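Phosphoglycerol transferase GacH (Streptococcus pyogenes MGAS5005, PDB 6DGM) probably transfers glycerol phosphate onto streptococcal rhamnose polysaccharides, using a manganese-binding sulfatase-family domain, the part of the membrane protein present here. Local coordinates at residues A[45-50]-A[87-92]; A[205-210]-A[243-248]. One frame throughout, in Å; residues are numbered along the deposited sequence.

Interaction 1: A[45-50]-A[87-92]. With MN (manganese (II) ion), chain C; 1GP (sn-glycerol-1-phosphate), chain D.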
ATOM      1  N   LEU A  45      -0.949  -0.943   5.876  1.00 13.71           N
ATOM      2  CA  LEU A  45      -0.917   0.509   5.740  1.00 13.77           C
ATOM      3  C   LEU A  45      -0.675   1.066   7.133  1.00 12.92           C
ATOM      4  O   LEU A  45      -1.535   0.953   8.008  1.00 13.09           O
ATOM      5  CB  LEU A  45      -2.230   0.993   5.140  1.00 14.20           C
ATOM      6  CG  LEU A  45      -2.334   2.481   4.769  1.00 14.65           C
ATOM      7  CD1 LEU A  45      -3.583   2.768   3.934  1.00 15.09           C
ATOM      8  CD2 LEU A  45      -2.300   3.390   6.020  1.00 14.30           C
ATOM      9  N   SER A  46       0.500   1.642   7.338  1.00 12.49           N
ATOM     10  CA  SER A  46       0.926   2.180   8.627  1.00 13.96           C
ATOM     11  C   SER A  46       0.647   3.684   8.589  1.00 13.98           C
ATOM     12  O   SER A  46       1.397   4.458   7.983  1.00 14.31           O
ATOM     13  CB  SER A  46       2.401   1.870   8.853  1.00 14.96           C
ATOM     14  OG  SER A  46       2.826   2.303  10.139  1.00 14.90           O
ATOM     15  N   GLU A  47      -0.462   4.081   9.203  1.00 14.30           N
ATOM     16  CA  GLU A  47      -0.981   5.435   9.099  1.00 14.28           C
ATOM     17  C   GLU A  47       0.080   6.472   9.407  1.00 13.94           C
ATOM     18  O   GLU A  47       0.689   6.464  10.474  1.00 14.23           O
ATOM     19  CB  GLU A  47      -2.144   5.557  10.083  1.00 14.37           C
ATOM     20  CG  GLU A  47      -2.757   6.964  10.205  1.00 15.71           C
ATOM     21  CD  GLU A  47      -3.203   7.515   8.869  1.00 16.63           C
ATOM     22  OE1 GLU A  47      -2.639   8.544   8.452  1.00 16.95           O
ATOM     23  OE2 GLU A  47      -4.103   6.929   8.244  1.00 16.14           O
ATOM     24  N   SER A  48       0.280   7.371   8.462  1.00 13.93           N
ATOM     25  CA  SER A  48       1.134   8.541   8.608  1.00 15.38           C
ATOM     26  C   SER A  48       2.596   8.212   8.873  1.00 16.35           C
ATOM     27  O   SER A  48       3.338   9.086   9.324  1.00 17.42           O
ATOM     28  CB  SER A  48       0.595   9.479   9.699  1.00 16.38           C
ATOM     29  OG  SER A  48      -0.626  10.068   9.304  1.00 16.41           O
ATOM     30  N   LEU A  49       3.063   7.004   8.579  1.00 15.36           N
ATOM     31  CA  LEU A  49       4.444   6.650   8.886  1.00 16.46           C
ATOM     32  C   LEU A  49       5.426   7.134   7.817  1.00 16.40           C
ATOM     33  O   LEU A  49       5.359   6.735   6.652  1.00 16.95           O
ATOM     34  CB  LEU A  49       4.583   5.142   9.096  1.00 17.35           C
ATOM     35  CG  LEU A  49       6.009   4.747   9.505  1.00 20.42           C
ATOM     36  CD1 LEU A  49       5.974   3.698  10.589  1.00 20.59           C
ATOM     37  CD2 LEU A  49       6.829   4.269   8.313  1.00 22.29           C
ATOM     38  N   SER A  50       6.403   7.927   8.237  1.00 16.25           N
ATOM     39  CA  SER A  50       7.423   8.393   7.312  1.00 16.38           C
ATOM     40  C   SER A  50       8.591   8.938   8.123  1.00 16.22           C
ATOM     41  O   SER A  50       8.397   9.739   9.047  1.00 16.61           O
ATOM     42  CB  SER A  50       6.860   9.468   6.373  1.00 17.58           C
ATOM     43  OG  SER A  50       7.758   9.728   5.299  1.00 19.25           O
ATOM     44  N   GLY A  87      -3.257  13.174   4.783  1.00 17.58           N
ATOM     45  CA  GLY A  87      -4.528  12.506   4.592  1.00 17.24           C
ATOM     46  C   GLY A  87      -4.508  11.828   3.239  1.00 18.42           C
ATOM     47  O   GLY A  87      -3.538  11.930   2.495  1.00 17.62           O
ATOM     48  N   GLY A  88      -5.592  11.120   2.943  1.00 19.56           N
ATOM     49  CA  GLY A  88      -5.711  10.388   1.698  1.00 20.80           C
ATOM     50  C   GLY A  88      -5.562   8.887   1.817  1.00 20.09           C
ATOM     51  O   GLY A  88      -5.461   8.210   0.791  1.00 21.83           O
ATOM     52  N   THR A  89      -5.562   8.355   3.039  1.00 19.01           N
ATOM     53  CA  THR A  89      -5.362   6.943   3.317  1.00 18.54           C
ATOM     54  C   THR A  89      -6.056   6.017   2.336  1.00 15.90           C
ATOM     55  O   THR A  89      -5.417   5.154   1.710  1.00 15.44           O
ATOM     56  CB  THR A  89      -5.920   6.723   4.736  1.00 21.15           C
ATOM     57  OG1 THR A  89      -5.461   7.790   5.569  1.00 25.17           O
ATOM     58  CG2 THR A  89      -5.508   5.379   5.293  1.00 20.89           C
ATOM     59  N   ALA A  90      -7.372   6.165   2.211  1.00 14.69           N
ATOM     60  CA  ALA A  90      -8.147   5.221   1.417  1.00 14.93           C
ATOM     61  C   ALA A  90      -7.781   5.251  -0.061  1.00 13.61           C
ATOM     62  O   ALA A  90      -7.988   4.242  -0.761  1.00 13.02           O
ATOM     63  CB  ALA A  90      -9.636   5.513   1.623  1.00 17.07           C
ATOM     64  N   ASN A  91      -7.219   6.366  -0.551  1.00 13.66           N
ATOM     65  CA  ASN A  91      -6.808   6.417  -1.952  1.00 14.20           C
ATOM     66  C   ASN A  91      -5.546   5.600  -2.172  1.00 14.04           C
ATOM     67  O   ASN A  91      -5.426   4.910  -3.189  1.00 14.48           O
ATOM     68  CB  ASN A  91      -6.622   7.858  -2.398  1.00 15.73           C
ATOM     69  CG  ASN A  91      -7.927   8.598  -2.473  1.00 16.46           C
ATOM     70  OD1 ASN A  91      -8.966   7.995  -2.734  1.00 15.59           O
ATOM     71  ND2 ASN A  91      -7.895   9.897  -2.220  1.00 18.07           N
ATOM     72  N   MET A  92      -4.595   5.654  -1.240  1.00 14.22           N
ATOM     73  CA  MET A  92      -3.436   4.768  -1.344  1.00 15.45           C
ATOM     74  C   MET A  92      -3.867   3.315  -1.192  1.00 14.79           C
ATOM     75  O   MET A  92      -3.418   2.432  -1.939  1.00 15.48           O
ATOM     76  CB  MET A  92      -2.381   5.156  -0.310  1.00 16.87           C
ATOM     77  CG  MET A  92      -1.319   6.136  -0.856  1.00 17.60           C
ATOM     78  SD  MET A  92      -1.944   7.664  -1.565  1.00 18.05           S
ATOM     79  CE  MET A  92      -2.496   8.524  -0.095  1.00 19.36           C
TER
HETATM   80 MN    MN C 901      -3.733   8.376   6.509  1.00 17.49          MN
HETATM   81  C3  1GP D 902      -9.765   6.703   9.385  1.00 23.31           C
HETATM   82  O3  1GP D 902      -8.340   5.745   7.652  1.00 19.67           O
HETATM   83  C2  1GP D 902      -9.056   6.927   8.067  1.00 23.68           C
HETATM   84  O2  1GP D 902     -10.855   5.789   9.277  1.00 23.95           O
HETATM   85  C1  1GP D 902      -8.098   8.105   8.162  1.00 28.60           C
HETATM   86  O1P 1GP D 902      -7.668   8.507   6.857  1.00 29.62           O
HETATM   87  O2P 1GP D 902      -5.362   9.799   7.150  1.00 28.89           O
HETATM   88  O3P 1GP D 902      -7.093  10.270   5.226  1.00 27.93           O
HETATM   89  O4P 1GP D 902      -7.604  10.924   7.631  1.00 32.71           O
HETATM   90  P   1GP D 902      -6.863   9.907   6.709  1.00 28.91           P
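E47 and T89 meet through a shared manganese ion, with no hydrogen bond between them. Along 87-92, G87 comes first, its CA passing 3.5 Å from O3P of the bound sn-glycerol-1-phosphate. G88, the N-cap of helix 89-98, gives its N-H to that oxygen (G88 N to O3P 2.9 Å), and T89 N adds a longer bond to it, so the phosphate sits over the helix N-terminus, whose dipole would favour an anion. This is the metal centre of an alkaline phosphatase-like fold, the loop after strand 40-46 facing the start of helix 89-98, and the position of T89 is consistent with that of the nucleophilic threonine in lipoteichoic acid synthases. T89 OG1 reaches the manganese at 2.0 Å, lying anti to the carbonyl carbon, while E47 grips it with both oxygens, OE1 at 2.2 Å and OE2 at 2.3 Å, and phosphate oxygen O2P binds the same ion at 2.3 Å. The E47 chain bends at chi2 (55°) to bring its carboxylate there. S48 OG donates to E47 OE1 at 2.7 Å, on the lone pair facing away from OE2, which steadies the carboxylate. D270 and H271 are the remaining protein ligands. The other branch of T89 turns to the strand, its CG2 packing 3.5 Å from L45 CD1.

Interaction 2: A[205-210]-A[243-248]. With 1GP (sn-glycerol-1-phosphate), chain D.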
ATOM      1  N   THR A 205      -3.820   0.895   9.957  1.00 13.52           N
ATOM      2  CA  THR A 205      -3.630   1.234  11.361  1.00 14.28           C
ATOM      3  C   THR A 205      -4.267   2.582  11.681  1.00 13.87           C
ATOM      4  O   THR A 205      -4.748   3.305  10.798  1.00 13.59           O
ATOM      5  CB  THR A 205      -2.159   1.236  11.768  1.00 14.41           C
ATOM      6  OG1 THR A 205      -1.491   2.351  11.162  1.00 14.12           O
ATOM      7  CG2 THR A 205      -1.476  -0.069  11.379  1.00 15.12           C
ATOM      8  N   MET A 206      -4.250   2.925  12.976  1.00 14.03           N
ATOM      9  CA  MET A 206      -4.725   4.223  13.430  1.00 15.34           C
ATOM     10  C   MET A 206      -3.812   4.927  14.424  1.00 14.95           C
ATOM     11  O   MET A 206      -3.986   6.133  14.622  1.00 15.46           O
ATOM     12  CB  MET A 206      -6.113   4.089  14.072  1.00 20.54           C
ATOM     13  CG  MET A 206      -7.270   4.242  13.127  1.00 28.57           C
ATOM     14  SD  MET A 206      -7.316   5.889  12.366  1.00 22.76           S
ATOM     15  CE  MET A 206      -8.412   6.794  13.442  1.00 26.89           C
ATOM     16  N   GLN A 207      -2.863   4.226  15.050  1.00 13.77           N
ATOM     17  CA  GLN A 207      -2.127   4.810  16.169  1.00 13.73           C
ATOM     18  C   GLN A 207      -1.571   6.198  15.850  1.00 14.40           C
ATOM     19  O   GLN A 207      -1.697   7.124  16.665  1.00 15.18           O
ATOM     20  CB  GLN A 207      -0.993   3.894  16.596  1.00 13.69           C
ATOM     21  CG  GLN A 207      -0.215   4.420  17.784  1.00 14.96           C
ATOM     22  CD  GLN A 207       1.012   3.602  18.034  1.00 14.62           C
ATOM     23  OE1 GLN A 207       0.917   2.469  18.488  1.00 14.25           O
ATOM     24  NE2 GLN A 207       2.178   4.147  17.684  1.00 13.87           N
ATOM     25  N   ASN A 208      -0.911   6.354  14.697  1.00 13.95           N
ATOM     26  CA  ASN A 208      -0.154   7.565  14.395  1.00 13.49           C
ATOM     27  C   ASN A 208      -0.951   8.576  13.581  1.00 13.96           C
ATOM     28  O   ASN A 208      -0.377   9.518  13.024  1.00 15.14           O
ATOM     29  CB  ASN A 208       1.172   7.186  13.750  1.00 13.00           C
ATOM     30  CG  ASN A 208       2.008   6.356  14.695  1.00 14.18           C
ATOM     31  OD1 ASN A 208       1.873   6.514  15.903  1.00 14.15           O
ATOM     32  ND2 ASN A 208       2.799   5.422  14.178  1.00 15.02           N
ATOM     33  N   HIS A 209      -2.274   8.445  13.582  1.00 14.68           N
ATOM     34  CA  HIS A 209      -3.148   9.448  13.012  1.00 15.39           C
ATOM     35  C   HIS A 209      -3.181  10.694  13.882  1.00 14.98           C
ATOM     36  O   HIS A 209      -3.176  10.614  15.110  1.00 14.92           O
ATOM     37  CB  HIS A 209      -4.567   8.875  12.918  1.00 16.67           C
ATOM     38  CG  HIS A 209      -5.463   9.624  11.982  1.00 18.67           C
ATOM     39  ND1 HIS A 209      -6.016  10.845  12.292  1.00 19.99           N
ATOM     40  CD2 HIS A 209      -5.917   9.309  10.743  1.00 18.57           C
ATOM     41  CE1 HIS A 209      -6.764  11.260  11.284  1.00 19.92           C
ATOM     42  NE2 HIS A 209      -6.715  10.350  10.329  1.00 18.88           N
ATOM     43  N   ILE A 210      -3.248  11.853  13.243  1.00 14.23           N
ATOM     44  CA  ILE A 210      -3.475  13.120  13.916  1.00 15.45           C
ATOM     45  C   ILE A 210      -4.723  13.018  14.794  1.00 15.94           C
ATOM     46  O   ILE A 210      -5.691  12.380  14.403  1.00 16.04           O
ATOM     47  CB  ILE A 210      -3.568  14.250  12.880  1.00 17.61           C
ATOM     48  CG1 ILE A 210      -3.540  15.630  13.539  1.00 18.84           C
ATOM     49  CG2 ILE A 210      -4.835  14.072  12.017  1.00 18.96           C
ATOM     50  CD1 ILE A 210      -3.539  16.759  12.517  1.00 19.89           C
ATOM     51  N   SER A 243       8.465   5.733  17.635  1.00 17.37           N
ATOM     52  CA  SER A 243       9.387   4.845  18.336  1.00 19.28           C
ATOM     53  C   SER A 243       8.680   3.586  18.835  1.00 20.03           C
ATOM     54  O   SER A 243       9.290   2.503  18.860  1.00 21.04           O
ATOM     55  CB  SER A 243      10.087   5.598  19.473  1.00 19.94           C
ATOM     56  OG  SER A 243       9.283   5.655  20.641  1.00 20.72           O
ATOM     57  N   PHE A 244       7.405   3.702  19.235  1.00 20.17           N
ATOM     58  CA  PHE A 244       6.642   2.520  19.637  1.00 19.33           C
ATOM     59  C   PHE A 244       6.314   1.662  18.424  1.00 18.11           C
ATOM     60  O   PHE A 244       6.488   0.438  18.441  1.00 17.93           O
ATOM     61  CB  PHE A 244       5.334   2.907  20.348  1.00 19.21           C
ATOM     62  CG  PHE A 244       5.524   3.509  21.710  1.00 22.58           C
ATOM     63  CD1 PHE A 244       5.757   2.701  22.805  1.00 27.43           C
ATOM     64  CD2 PHE A 244       5.431   4.883  21.903  1.00 21.64           C
ATOM     65  CE1 PHE A 244       5.931   3.252  24.076  1.00 28.28           C
ATOM     66  CE2 PHE A 244       5.619   5.433  23.162  1.00 22.03           C
ATOM     67  CZ  PHE A 244       5.860   4.622  24.252  1.00 25.04           C
ATOM     68  N   THR A 245       5.840   2.294  17.349  1.00 16.35           N
ATOM     69  CA  THR A 245       5.552   1.541  16.137  1.00 15.46           C
ATOM     70  C   THR A 245       6.780   0.787  15.672  1.00 16.71           C
ATOM     71  O   THR A 245       6.686  -0.370  15.252  1.00 17.37           O
ATOM     72  CB  THR A 245       5.078   2.480  15.037  1.00 15.92           C
ATOM     73  OG1 THR A 245       3.818   3.041  15.433  1.00 15.66           O
ATOM     74  CG2 THR A 245       4.925   1.751  13.696  1.00 16.34           C
ATOM     75  N   ASP A 246       7.945   1.419  15.779  1.00 17.65           N
ATOM     76  CA  ASP A 246       9.171   0.808  15.296  1.00 19.58           C
ATOM     77  C   ASP A 246       9.483  -0.464  16.070  1.00 20.13           C
ATOM     78  O   ASP A 246       9.770  -1.512  15.476  1.00 20.32           O
ATOM     79  CB  ASP A 246      10.304   1.817  15.416  1.00 19.22           C
ATOM     80  CG  ASP A 246      11.596   1.299  14.855  1.00 20.19           C
ATOM     81  OD1 ASP A 246      11.683   1.159  13.622  1.00 20.38           O
ATOM     82  OD2 ASP A 246      12.519   1.048  15.648  1.00 21.22           O
ATOM     83  N   LYS A 247       9.409  -0.398  17.402  1.00 19.26           N
ATOM     84  CA  LYS A 247       9.665  -1.579  18.222  1.00 19.90           C
ATOM     85  C   LYS A 247       8.600  -2.649  18.016  1.00 19.23           C
ATOM     86  O   LYS A 247       8.923  -3.844  17.961  1.00 21.38           O
ATOM     87  CB  LYS A 247       9.752  -1.185  19.691  1.00 22.19           C
ATOM     88  CG  LYS A 247      10.924  -0.290  19.999  1.00 27.44           C
ATOM     89  CD  LYS A 247      10.898   0.125  21.462  1.00 34.17           C
ATOM     90  CE  LYS A 247      11.975   1.147  21.759  1.00 38.73           C
ATOM     91  NZ  LYS A 247      11.796   2.378  20.937  1.00 38.70           N
ATOM     92  N   GLU A 248       7.327  -2.251  17.929  1.00 17.73           N
ATOM     93  CA  GLU A 248       6.272  -3.241  17.781  1.00 17.94           C
ATOM     94  C   GLU A 248       6.324  -3.911  16.412  1.00 17.79           C
ATOM     95  O   GLU A 248       5.945  -5.077  16.287  1.00 18.83           O
ATOM     96  CB  GLU A 248       4.900  -2.617  18.019  1.00 18.29           C
ATOM     97  CG  GLU A 248       4.716  -2.029  19.414  1.00 20.18           C
ATOM     98  CD  GLU A 248       4.759  -3.074  20.513  1.00 23.03           C
ATOM     99  OE1 GLU A 248       4.629  -4.287  20.209  1.00 23.48           O
ATOM    100  OE2 GLU A 248       4.924  -2.684  21.702  1.00 25.28           O
TER
HETATM  101  C3  1GP D 902      -9.765   6.703   9.385  1.00 23.31           C
HETATM  102  O3  1GP D 902      -8.340   5.745   7.652  1.00 19.67           O
HETATM  103  C2  1GP D 902      -9.056   6.927   8.067  1.00 23.68           C
HETATM  104  O2  1GP D 902     -10.855   5.789   9.277  1.00 23.95           O
HETATM  105  C1  1GP D 902      -8.098   8.105   8.162  1.00 28.60           C
HETATM  106  O1P 1GP D 902      -7.668   8.507   6.857  1.00 29.62           O
HETATM  107  O2P 1GP D 902      -5.362   9.799   7.150  1.00 28.89           O
HETATM  108  O3P 1GP D 902      -7.093  10.270   5.226  1.00 27.93           O
HETATM  109  O4P 1GP D 902      -7.604  10.924   7.631  1.00 32.71           O
HETATM  110  P   1GP D 902      -6.863   9.907   6.709  1.00 28.91           P
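N208 and T245 approach from opposite directions, the asparagine amide nitrogen of the loop 205-210 to the threonine hydroxyl of helix 229-257. From its CB, which packs on the carbonyl oxygen of E47, the N208 side chain runs to CG; chi1 of -62° sets CG anti to its own carbonyl carbon, the orientation that carries the amide to the helix. There the amide splits its work. OD1 turns back to its neighbour and accepts from Q207 NE2 at 3.0 Å, the donor lying 30° off the carbonyl plane. The tip, N208 ND2, donates to T245 OG1 at 2.9 Å, with the acceptor slightly out of the amide plane. These side chains project from a type I beta turn, M206 to H209, that follows strand 200-204 of the alkaline phosphatase-like central sheet. D182 braces the same group, its carboxylate hydrogen-bonded to T245 OG1 and its N-H to Q207 OE1. The turn also delivers H209 to the ligand: NE2 donates to O4P of sn-glycerol-1-phosphate at 2.9 Å, with the oxygen at the ring edge and in plane. On the far side of the imidazole, H209 ND1 donates almost straight (170°) to I210 O at 2.6 Å, which fixes the ring's rotation.

In the fold
Interaction 1 closes before interaction 2 opens along the chain, and their centres lie about 12 Å apart within the sulfatase-like domain. Strands 40-46 and 200-204 are parallel neighbours in the eight-stranded central sheet, and their C-terminal ends and the loops that follow touch directly: L45 O lies 3.0 Å from T205 N and E47 N 2.8 Å from T205 OG1, both probable hydrogen bonds. The second segments are the start of helix 89-98 with the two glycines before it, and part of helix 229-257. Both contacts reach the same sn-glycerol-1-phosphate, 45-50/87-92 carrying the manganese and two backbone donors, 205-210/243-248 a histidine. Loops at the C-terminal ends of these interior parallel strands thus contribute to one pocket, in which H139, N145 and R148 also hydrogen-bond the ligand.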